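Local structure of bifunctional endomannanase/endoglucanase (Caldanaerobius polysaccharolyticus, 3W0K) at residues E21-K26 against L69-A74; P57-F62 against F111-E116; E63-Y68 against M79-H84. The protein probably hydrolyses internal beta-linkages in mannan and cellulose-type glucan chains, as a glycoside hydrolase of family 5. All coordinates share one frame; numbering follows the deposited sequence.

Contact 1. Residues E21-K26 against L69-A74; sequences EPPDKK and LRECSA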
loop_
_atom_site.group_PDB
_atom_site.type_symbol
_atom_site.label_atom_id
_atom_site.label_comp_id
_atom_site.label_asym_id
_atom_site.label_seq_id
_atom_site.Cartn_x
_atom_site.Cartn_y
_atom_site.Cartn_z
ATOM N N GLU A 21 8.181 -14.963 5.959
ATOM C CA GLU A 21 7.326 -16.091 5.623
ATOM C C GLU A 21 7.428 -16.507 4.169
ATOM O O GLU A 21 7.791 -15.709 3.305
ATOM C CB GLU A 21 5.867 -15.756 5.922
ATOM C CG GLU A 21 5.579 -15.424 7.370
ATOM C CD GLU A 21 4.116 -15.123 7.610
ATOM O OE1 GLU A 21 3.433 -14.688 6.656
ATOM O OE2 GLU A 21 3.647 -15.326 8.750
ATOM N N PRO A 22 7.185 -17.796 3.892
ATOM C CA PRO A 22 7.241 -18.275 2.512
ATOM C C PRO A 22 5.984 -17.704 1.856
ATOM O O PRO A 22 5.050 -17.295 2.553
ATOM C CB PRO A 22 7.107 -19.794 2.673
ATOM C CG PRO A 22 7.631 -20.054 4.050
ATOM C CD PRO A 22 7.034 -18.919 4.831
ATOM N N PRO A 23 5.950 -17.623 0.519
ATOM C CA PRO A 23 4.742 -17.084 -0.111
ATOM C C PRO A 23 3.545 -17.990 0.168
ATOM O O PRO A 23 3.682 -19.217 0.242
ATOM C CB PRO A 23 5.110 -17.063 -1.596
ATOM C CG PRO A 23 6.095 -18.191 -1.719
ATOM C CD PRO A 23 6.949 -18.002 -0.493
ATOM N N ASP A 24 2.392 -17.372 0.397
ATOM C CA ASP A 24 1.163 -18.106 0.666
ATOM C C ASP A 24 0.597 -18.556 -0.680
ATOM O O ASP A 24 -0.249 -17.880 -1.269
ATOM C CB ASP A 24 0.172 -17.191 1.393
ATOM C CG ASP A 24 -1.039 -17.935 1.933
ATOM O OD1 ASP A 24 -1.384 -19.019 1.412
ATOM O OD2 ASP A 24 -1.659 -17.410 2.879
ATOM N N LYS A 25 1.072 -19.703 -1.160
ATOM C CA LYS A 25 0.639 -20.234 -2.446
ATOM C C LYS A 25 -0.863 -20.487 -2.546
ATOM O O LYS A 25 -1.465 -20.233 -3.588
ATOM C CB LYS A 25 1.448 -21.481 -2.810
ATOM C CG LYS A 25 2.918 -21.164 -3.073
ATOM C CD LYS A 25 3.707 -22.364 -3.574
ATOM C CE LYS A 25 3.991 -23.363 -2.472
ATOM N NZ LYS A 25 4.892 -24.451 -2.953
ATOM N N LYS A 26 -1.477 -20.939 -1.456
ATOM C CA LYS A 26 -2.918 -21.181 -1.460
ATOM C C LYS A 26 -3.686 -19.869 -1.639
ATOM O O LYS A 26 -4.678 -19.821 -2.368
ATOM C CB LYS A 26 -3.356 -21.903 -0.184
ATOM C CG LYS A 26 -2.885 -23.355 -0.110
ATOM C CD LYS A 26 -3.361 -24.027 1.176
ATOM C CE LYS A 26 -2.911 -25.480 1.258
ATOM N NZ LYS A 26 -1.429 -25.622 1.359
ATOM N N LEU A 69 8.252 -13.295 -6.115
ATOM C CA LEU A 69 8.133 -12.911 -7.520
ATOM C C LEU A 69 7.824 -14.117 -8.405
ATOM O O LEU A 69 6.929 -14.063 -9.252
ATOM C CB LEU A 69 9.420 -12.226 -8.001
ATOM C CG LEU A 69 9.489 -11.864 -9.489
ATOM C CD1 LEU A 69 8.389 -10.874 -9.855
ATOM C CD2 LEU A 69 10.861 -11.291 -9.826
ATOM N N ARG A 70 8.558 -15.205 -8.192
ATOM C CA ARG A 70 8.361 -16.420 -8.972
ATOM C C ARG A 70 6.946 -16.962 -8.831
ATOM O O ARG A 70 6.307 -17.305 -9.828
ATOM C CB ARG A 70 9.373 -17.495 -8.562
ATOM C CG ARG A 70 9.143 -18.839 -9.235
ATOM C CD ARG A 70 10.351 -19.750 -9.093
ATOM N NE ARG A 70 11.488 -19.273 -9.877
ATOM C CZ ARG A 70 11.552 -19.306 -11.208
ATOM N NH1 ARG A 70 10.543 -19.795 -11.917
ATOM N NH2 ARG A 70 12.627 -18.843 -11.831
ATOM N N GLU A 71 6.454 -17.029 -7.600
ATOM C CA GLU A 71 5.111 -17.544 -7.367
ATOM C C GLU A 71 4.017 -16.619 -7.900
ATOM O O GLU A 71 2.993 -17.087 -8.394
ATOM C CB GLU A 71 4.907 -17.873 -5.886
ATOM C CG GLU A 71 5.862 -18.949 -5.347
ATOM C CD GLU A 71 5.736 -20.305 -6.039
ATOM O OE1 GLU A 71 4.716 -20.570 -6.711
ATOM O OE2 GLU A 71 6.671 -21.124 -5.898
ATOM N N CYS A 72 4.236 -15.308 -7.829
ATOM C CA CYS A 72 3.255 -14.362 -8.352
ATOM C C CYS A 72 3.227 -14.451 -9.878
ATOM O O CYS A 72 2.161 -14.587 -10.481
ATOM C CB CYS A 72 3.587 -12.930 -7.918
ATOM S SG CYS A 72 3.167 -12.554 -6.202
ATOM N N SER A 73 4.404 -14.402 -10.496
ATOM C CA SER A 73 4.511 -14.471 -11.951
ATOM C C SER A 73 3.924 -15.754 -12.536
ATOM O O SER A 73 3.275 -15.721 -13.583
ATOM C CB SER A 73 5.972 -14.321 -12.392
ATOM O OG SER A 73 6.431 -12.994 -12.189
ATOM N N ALA A 74 4.127 -16.872 -11.846
ATOM C CA ALA A 74 3.613 -18.159 -12.308
ATOM C C ALA A 74 2.089 -18.165 -12.408
ATOM O O ALA A 74 1.516 -18.885 -13.227
ATOM C CB ALA A 74 4.079 -19.273 -11.382
#

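Contact 2. Residues P57-F62 against F111-E116; sequences PDKKVF and FVYQWE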
loop_
_atom_site.group_PDB
_atom_site.type_symbol
_atom_site.label_atom_id
_atom_site.label_comp_id
_atom_site.label_asym_id
_atom_site.label_seq_id
_atom_site.Cartn_x
_atom_site.Cartn_y
_atom_site.Cartn_z
ATOM N N PRO A 57 23.950 -5.323 3.277
ATOM C CA PRO A 57 22.731 -6.129 3.334
ATOM C C PRO A 57 23.026 -7.621 3.240
ATOM O O PRO A 57 24.027 -8.026 2.647
ATOM C CB PRO A 57 21.964 -5.651 2.102
ATOM C CG PRO A 57 23.057 -5.373 1.130
ATOM C CD PRO A 57 24.058 -4.627 1.984
ATOM N N ASP A 58 22.193 -8.426 3.887
ATOM C CA ASP A 58 22.339 -9.873 3.815
ATOM C C ASP A 58 21.542 -10.240 2.568
ATOM O O ASP A 58 20.328 -10.445 2.630
ATOM C CB ASP A 58 21.738 -10.544 5.055
ATOM C CG ASP A 58 21.917 -12.059 5.055
ATOM O OD1 ASP A 58 22.398 -12.624 4.049
ATOM O OD2 ASP A 58 21.567 -12.689 6.073
ATOM N N LYS A 59 22.229 -10.295 1.432
ATOM C CA LYS A 59 21.588 -10.596 0.157
ATOM C C LYS A 59 20.922 -11.968 0.076
ATOM O O LYS A 59 20.082 -12.199 -0.796
ATOM C CB LYS A 59 22.571 -10.362 -0.995
ATOM C CG LYS A 59 23.082 -8.921 -1.038
ATOM C CD LYS A 59 24.058 -8.669 -2.176
ATOM C CE LYS A 59 24.562 -7.231 -2.136
ATOM N NZ LYS A 59 25.597 -6.954 -3.173
ATOM N N LYS A 60 21.257 -12.855 1.010
ATOM C CA LYS A 60 20.663 -14.192 1.065
ATOM C C LYS A 60 19.160 -14.053 1.329
ATOM O O LYS A 60 18.352 -14.832 0.824
ATOM C CB LYS A 60 21.322 -15.009 2.186
ATOM C CG LYS A 60 20.677 -16.357 2.493
ATOM C CD LYS A 60 20.919 -17.375 1.392
ATOM C CE LYS A 60 20.336 -18.733 1.761
ATOM N NZ LYS A 60 20.557 -19.743 0.689
ATOM N N VAL A 61 18.796 -13.034 2.103
ATOM C CA VAL A 61 17.400 -12.770 2.442
ATOM C C VAL A 61 16.574 -12.432 1.198
ATOM O O VAL A 61 15.378 -12.732 1.145
ATOM C CB VAL A 61 17.292 -11.631 3.487
ATOM C CG1 VAL A 61 15.834 -11.359 3.843
ATOM C CG2 VAL A 61 18.065 -12.006 4.747
ATOM N N PHE A 62 17.219 -11.856 0.185
ATOM C CA PHE A 62 16.534 -11.493 -1.056
ATOM C C PHE A 62 15.974 -12.714 -1.789
ATOM O O PHE A 62 15.154 -12.577 -2.700
ATOM C CB PHE A 62 17.460 -10.710 -1.991
ATOM C CG PHE A 62 17.909 -9.379 -1.446
ATOM C CD1 PHE A 62 19.008 -8.734 -2.004
ATOM C CD2 PHE A 62 17.243 -8.767 -0.384
ATOM C CE1 PHE A 62 19.438 -7.499 -1.520
ATOM C CE2 PHE A 62 17.668 -7.531 0.107
ATOM C CZ PHE A 62 18.766 -6.900 -0.462
ATOM N N PHE A 111 18.999 4.377 1.344
ATOM C CA PHE A 111 17.715 4.176 0.674
ATOM C C PHE A 111 17.924 3.975 -0.825
ATOM O O PHE A 111 17.404 3.023 -1.409
ATOM C CB PHE A 111 16.832 5.404 0.926
ATOM C CG PHE A 111 15.490 5.358 0.247
ATOM C CD1 PHE A 111 14.492 4.507 0.708
ATOM C CD2 PHE A 111 15.202 6.215 -0.813
ATOM C CE1 PHE A 111 13.227 4.514 0.127
ATOM C CE2 PHE A 111 13.936 6.228 -1.402
ATOM C CZ PHE A 111 12.947 5.378 -0.930
ATOM N N VAL A 112 18.676 4.883 -1.442
ATOM C CA VAL A 112 18.962 4.798 -2.870
ATOM C C VAL A 112 19.720 3.504 -3.181
ATOM O O VAL A 112 19.419 2.826 -4.166
ATOM C CB VAL A 112 19.754 6.042 -3.356
ATOM C CG1 VAL A 112 20.210 5.866 -4.808
ATOM C CG2 VAL A 112 18.883 7.282 -3.232
ATOM N N TYR A 113 20.666 3.144 -2.316
ATOM C CA TYR A 113 21.451 1.924 -2.492
ATOM C C TYR A 113 20.558 0.682 -2.478
ATOM O O TYR A 113 20.750 -0.225 -3.289
ATOM C CB TYR A 113 22.529 1.825 -1.406
ATOM C CG TYR A 113 23.245 0.494 -1.345
ATOM C CD1 TYR A 113 24.155 0.119 -2.333
ATOM C CD2 TYR A 113 23.011 -0.393 -0.294
ATOM C CE1 TYR A 113 24.813 -1.109 -2.275
ATOM C CE2 TYR A 113 23.663 -1.618 -0.228
ATOM C CZ TYR A 113 24.559 -1.971 -1.218
ATOM O OH TYR A 113 25.188 -3.193 -1.155
ATOM N N GLN A 114 19.577 0.656 -1.573
ATOM C CA GLN A 114 18.640 -0.469 -1.466
ATOM C C GLN A 114 17.917 -0.649 -2.792
ATOM O O GLN A 114 17.819 -1.760 -3.316
ATOM C CB GLN A 114 17.569 -0.202 -0.402
ATOM C CG GLN A 114 18.071 0.168 0.973
ATOM C CD GLN A 114 18.679 -0.993 1.712
ATOM O OE1 GLN A 114 19.889 -1.049 1.913
ATOM N NE2 GLN A 114 17.837 -1.921 2.142
ATOM N N TRP A 115 17.386 0.454 -3.314
ATOM C CA TRP A 115 16.658 0.418 -4.571
ATOM C C TRP A 115 17.532 0.063 -5.762
ATOM O O TRP A 115 17.071 -0.593 -6.692
ATOM C CB TRP A 115 15.877 1.716 -4.783
ATOM C CG TRP A 115 14.581 1.693 -4.025
ATOM C CD1 TRP A 115 14.161 2.580 -3.074
ATOM C CD2 TRP A 115 13.552 0.696 -4.126
ATOM N NE1 TRP A 115 12.937 2.195 -2.574
ATOM C CE2 TRP A 115 12.542 1.042 -3.202
ATOM C CE3 TRP A 115 13.390 -0.461 -4.904
ATOM C CZ2 TRP A 115 11.380 0.275 -3.035
ATOM C CZ3 TRP A 115 12.238 -1.226 -4.737
ATOM C CH2 TRP A 115 11.247 -0.852 -3.808
ATOM N N GLU A 116 18.801 0.458 -5.717
ATOM C CA GLU A 116 19.717 0.114 -6.798
ATOM C C GLU A 116 19.970 -1.392 -6.759
ATOM O O GLU A 116 20.097 -2.032 -7.802
ATOM C CB GLU A 116 21.030 0.881 -6.666
ATOM C CG GLU A 116 20.905 2.359 -7.000
ATOM C CD GLU A 116 22.214 3.111 -6.839
ATOM O OE1 GLU A 116 22.937 2.856 -5.853
ATOM O OE2 GLU A 116 22.516 3.961 -7.699
#

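Contact 3. Residues E63-Y68 against M79-H84; sequences EYIDLY and MCLNLH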
loop_
_atom_site.group_PDB
_atom_site.type_symbol
_atom_site.label_atom_id
_atom_site.label_comp_id
_atom_site.label_asym_id
_atom_site.label_seq_id
_atom_site.Cartn_x
_atom_site.Cartn_y
_atom_site.Cartn_z
ATOM N N GLU A 63 16.426 -13.906 -1.407
ATOM C CA GLU A 63 15.922 -15.125 -2.027
ATOM C C GLU A 63 14.431 -15.283 -1.746
ATOM O O GLU A 63 13.716 -15.926 -2.513
ATOM C CB GLU A 63 16.714 -16.344 -1.560
ATOM C CG GLU A 63 18.125 -16.356 -2.123
ATOM C CD GLU A 63 18.956 -17.542 -1.666
ATOM O OE1 GLU A 63 20.182 -17.513 -1.901
ATOM O OE2 GLU A 63 18.397 -18.497 -1.083
ATOM N N TYR A 64 13.965 -14.683 -0.651
ATOM C CA TYR A 64 12.546 -14.725 -0.313
ATOM C C TYR A 64 11.783 -13.856 -1.300
ATOM O O TYR A 64 10.709 -14.231 -1.763
ATOM C CB TYR A 64 12.297 -14.221 1.105
ATOM C CG TYR A 64 12.463 -15.281 2.161
ATOM C CD1 TYR A 64 11.414 -16.154 2.467
ATOM C CD2 TYR A 64 13.655 -15.406 2.869
ATOM C CE1 TYR A 64 11.551 -17.122 3.455
ATOM C CE2 TYR A 64 13.800 -16.372 3.863
ATOM C CZ TYR A 64 12.746 -17.223 4.149
ATOM O OH TYR A 64 12.882 -18.170 5.137
ATOM N N ILE A 65 12.347 -12.694 -1.624
ATOM C CA ILE A 65 11.716 -11.786 -2.575
ATOM C C ILE A 65 11.692 -12.445 -3.955
ATOM O O ILE A 65 10.696 -12.348 -4.668
ATOM C CB ILE A 65 12.422 -10.409 -2.601
ATOM C CG1 ILE A 65 12.366 -9.783 -1.202
ATOM C CG2 ILE A 65 11.742 -9.483 -3.609
ATOM C CD1 ILE A 65 13.129 -8.484 -1.060
ATOM N N ASP A 66 12.760 -13.172 -4.293
ATOM C CA ASP A 66 12.831 -13.890 -5.572
ATOM C C ASP A 66 11.683 -14.896 -5.630
ATOM O O ASP A 66 11.029 -15.052 -6.664
ATOM C CB ASP A 66 14.130 -14.696 -5.692
ATOM C CG ASP A 66 15.371 -13.835 -5.791
ATOM O OD1 ASP A 66 15.266 -12.600 -5.917
ATOM O OD2 ASP A 66 16.471 -14.422 -5.755
ATOM N N LEU A 67 11.464 -15.584 -4.511
ATOM C CA LEU A 67 10.418 -16.596 -4.404
ATOM C C LEU A 67 9.025 -15.992 -4.532
ATOM O O LEU A 67 8.161 -16.554 -5.208
ATOM C CB LEU A 67 10.558 -17.369 -3.089
ATOM C CG LEU A 67 9.631 -18.571 -2.889
ATOM C CD1 LEU A 67 9.731 -19.529 -4.068
ATOM C CD2 LEU A 67 9.996 -19.272 -1.589
ATOM N N TYR A 68 8.807 -14.847 -3.888
ATOM C CA TYR A 68 7.513 -14.179 -3.974
ATOM C C TYR A 68 7.238 -13.835 -5.439
ATOM O O TYR A 68 6.136 -14.052 -5.945
ATOM C CB TYR A 68 7.503 -12.882 -3.156
ATOM C CG TYR A 68 7.755 -13.017 -1.666
ATOM C CD1 TYR A 68 7.596 -14.235 -1.001
ATOM C CD2 TYR A 68 8.159 -11.910 -0.922
ATOM C CE1 TYR A 68 7.840 -14.344 0.376
ATOM C CE2 TYR A 68 8.404 -12.005 0.444
ATOM C CZ TYR A 68 8.243 -13.217 1.089
ATOM O OH TYR A 68 8.485 -13.292 2.441
ATOM N N MET A 79 3.619 -8.269 -9.156
ATOM C CA MET A 79 4.112 -8.045 -7.803
ATOM C C MET A 79 4.682 -6.643 -7.653
ATOM O O MET A 79 5.534 -6.216 -8.438
ATOM C CB MET A 79 5.186 -9.067 -7.427
ATOM C CG MET A 79 5.637 -8.946 -5.971
ATOM S SD MET A 79 6.878 -10.158 -5.489
ATOM C CE MET A 79 8.313 -9.114 -5.282
ATOM N N CYS A 80 4.186 -5.923 -6.656
ATOM C CA CYS A 80 4.664 -4.579 -6.377
ATOM C C CYS A 80 5.447 -4.623 -5.070
ATOM O O CYS A 80 4.869 -4.812 -3.995
ATOM C CB CYS A 80 3.492 -3.604 -6.262
ATOM S SG CYS A 80 4.005 -1.920 -5.870
ATOM N N LEU A 81 6.767 -4.494 -5.176
ATOM C CA LEU A 81 7.653 -4.520 -4.012
ATOM C C LEU A 81 7.723 -3.134 -3.389
ATOM O O LEU A 81 8.045 -2.159 -4.066
ATOM C CB LEU A 81 9.057 -4.976 -4.428
ATOM C CG LEU A 81 10.130 -5.007 -3.336
ATOM C CD1 LEU A 81 9.778 -6.024 -2.263
ATOM C CD2 LEU A 81 11.482 -5.337 -3.966
ATOM N N ASN A 82 7.450 -3.058 -2.089
ATOM C CA ASN A 82 7.456 -1.786 -1.374
ATOM C C ASN A 82 8.331 -1.792 -0.128
ATOM O O ASN A 82 8.364 -2.778 0.605
ATOM C CB ASN A 82 6.016 -1.434 -0.955
ATOM C CG ASN A 82 5.957 -0.319 0.087
ATOM O OD1 ASN A 82 5.625 -0.556 1.250
ATOM N ND2 ASN A 82 6.296 0.896 -0.325
ATOM N N LEU A 83 9.067 -0.704 0.097
ATOM C CA LEU A 83 9.843 -0.597 1.327
ATOM C C LEU A 83 8.879 0.083 2.299
ATOM O O LEU A 83 8.551 1.262 2.136
ATOM C CB LEU A 83 11.107 0.256 1.152
ATOM C CG LEU A 83 12.302 -0.372 0.432
ATOM C CD1 LEU A 83 13.509 0.554 0.564
ATOM C CD2 LEU A 83 12.627 -1.731 1.032
ATOM N N HIS A 84 8.339 -0.696 3.234
ATOM C CA HIS A 84 7.399 -0.171 4.221
ATOM C C HIS A 84 8.180 0.549 5.309
ATOM O O HIS A 84 7.798 1.640 5.750
ATOM C CB HIS A 84 6.551 -1.289 4.812
ATOM C CG HIS A 84 5.389 -0.786 5.603
ATOM N ND1 HIS A 84 5.452 -0.581 6.963
ATOM C CD2 HIS A 84 4.154 -0.388 5.218
ATOM C CE1 HIS A 84 4.306 -0.073 7.382
ATOM N NE2 HIS A 84 3.503 0.054 6.342
#

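Contact 1. Residues E21-K26 against L69-A74
K25, at the start of helix 25-33, faces E71 of helix 62-74 with their CA atoms 7.2 Å apart, the nearest backbone approach of the two segments. Two neighbouring outer helices of the barrel therefore meet here, through the start of the first and the loop that leads into it. E71 supplies the contact from its side and meets both partners with different parts of its chain. Its CG lies 3.7 Å from CG of P23, a ring carbon against a methylene. Beyond CG the chain bends (chi2 -61°), bringing the carboxylate across the middle of the lysine at a slant: K25 CD is 3.8 Å from E71 OE1 and equally 3.8 Å from E71 CD. The lysine bends in turn at chi3 (-74°), and its charged end stays apart, with K25 NZ 4.8 Å from E71 OE2, too far for a salt bridge, so any attraction is probably long-range. E71 OE1 has its closer charged mate in R75, a salt bridge. P23 also rests on L67 and Y68 of helix 62-74. Next to it D24 caps helix 25-33, its OD1 accepting from the backbone N of A27 and its OD2 forming a salt bridge with K294. Putting an alanine at E71 would probably leave R75 without its carboxylate mate and strip P23 and K25 of the chain they lie against. With 118 Å² buried in all, the join is modest and peripheral: P23 and E71 touch through aliphatic carbons, the K25 chain lies against the E71 carboxylate, and opposite charges probably add a weak pull.

Contact 2. Residues P57-F62 against F111-E116
P57 and Y113 approach from opposite directions, the proline ring meeting the outer edge of the tyrosine instead of either face. P57 CD lies in the plane of the aromatic ring, 3.6 Å from Y113 OH and 3.8 Å from Y113 CE2, so the phenol corner rests against the proline methylenes. P57 CG is close behind, at 3.8 Å from Y113 OH. This reach depends on the first torsion of the tyrosine: with CG anti to the backbone N (chi1 170°), the ring extends from helix 105-121 toward the loop. K59 adds a looser touch, its extended chain carrying CE to 4.2 Å from Y113 OH. Within the loop, D58 OD1 accepts from the backbone N of K60 at 3.3 Å, an Asx turn. That N-H comes from above the carboxylate plane, 43° out of it, and the bond is bent, with an N-H...O angle of 143°. The turn leads into F62, one face of whose ring is overlain near the rim by K59 CA, 3.8 Å above the plane. Beyond the two segments, the Y113 ring also meets that of F55, P57 lies on W48 and L117, and F62 packs against L117 and F118. The contact thus places the loop between strand 38-44 and helix 62-74 on the outer flank of helix 105-121, whose other side chains, F111 and W115, turn to L83 of strand 78-83, while V112 packs on helix 148-165.

Contact 3. Residues E63-Y68 against M79-H84
The ring of Y68, whose CB touches M79, has the carbonyl oxygen of Y64 over one face, 3.1 Å above the plane and shifted toward the rim. W10 meets the same ring with its plane inclined; Y68 OH hydrogen-bonds to the backbone O of E21, and the phenol end leads away from the strand. What faces strand 79-83 is the root of that side chain: Y68 CB lies 3.6 Å from M79 SD, so the sulfur meets an aliphatic carbon and this is not a Met-aromatic contact. M79, with CG anti to its amide nitrogen (chi1 -175°), reaches straight toward the helix, then bends at chi3, carrying CE to 3.8 Å from I65 CG2. The same isoleucine methyl is 4.2 Å from L81 CD2, and I65 crosses both strand residues at about a right angle. Helix 63-68 and the strand run nearly antiparallel (154°), their axes 10.6 Å apart, as in a beta-alpha-beta crossover, here the unit of strand 38-44, helix 62-74 and strand 78-83. Methyl, thioether and methylene groups make up this buried join, so helix and barrel wall are held by apolar packing, with F118 of helix 105-121 touching both I65 and L81.

In the fold
Along the chain the segments come as 21-26, 57-62, 63-68, 69-74, 79-84 and 111-116. Contacts 1 and 3 share helix 62-74, and contact 2 uses the loop that leads into it. Contact 3 has its centre 10 Å from that of contact 1 and 11 Å from that of contact 2, whereas contacts 1 and 2 are 20 Å apart between centres and do not touch. P23 CD packs 3.5 Å from L67 CD2 between contacts 1 and 3, and W115 CH2 lies 3.5 Å from L81 O between contacts 2 and 3. Helix 62-74 is thus joined to the start of helix 25-33 and to strand 78-83, and its preceding loop to helix 105-121, on one side of the eight-stranded beta/alpha barrel.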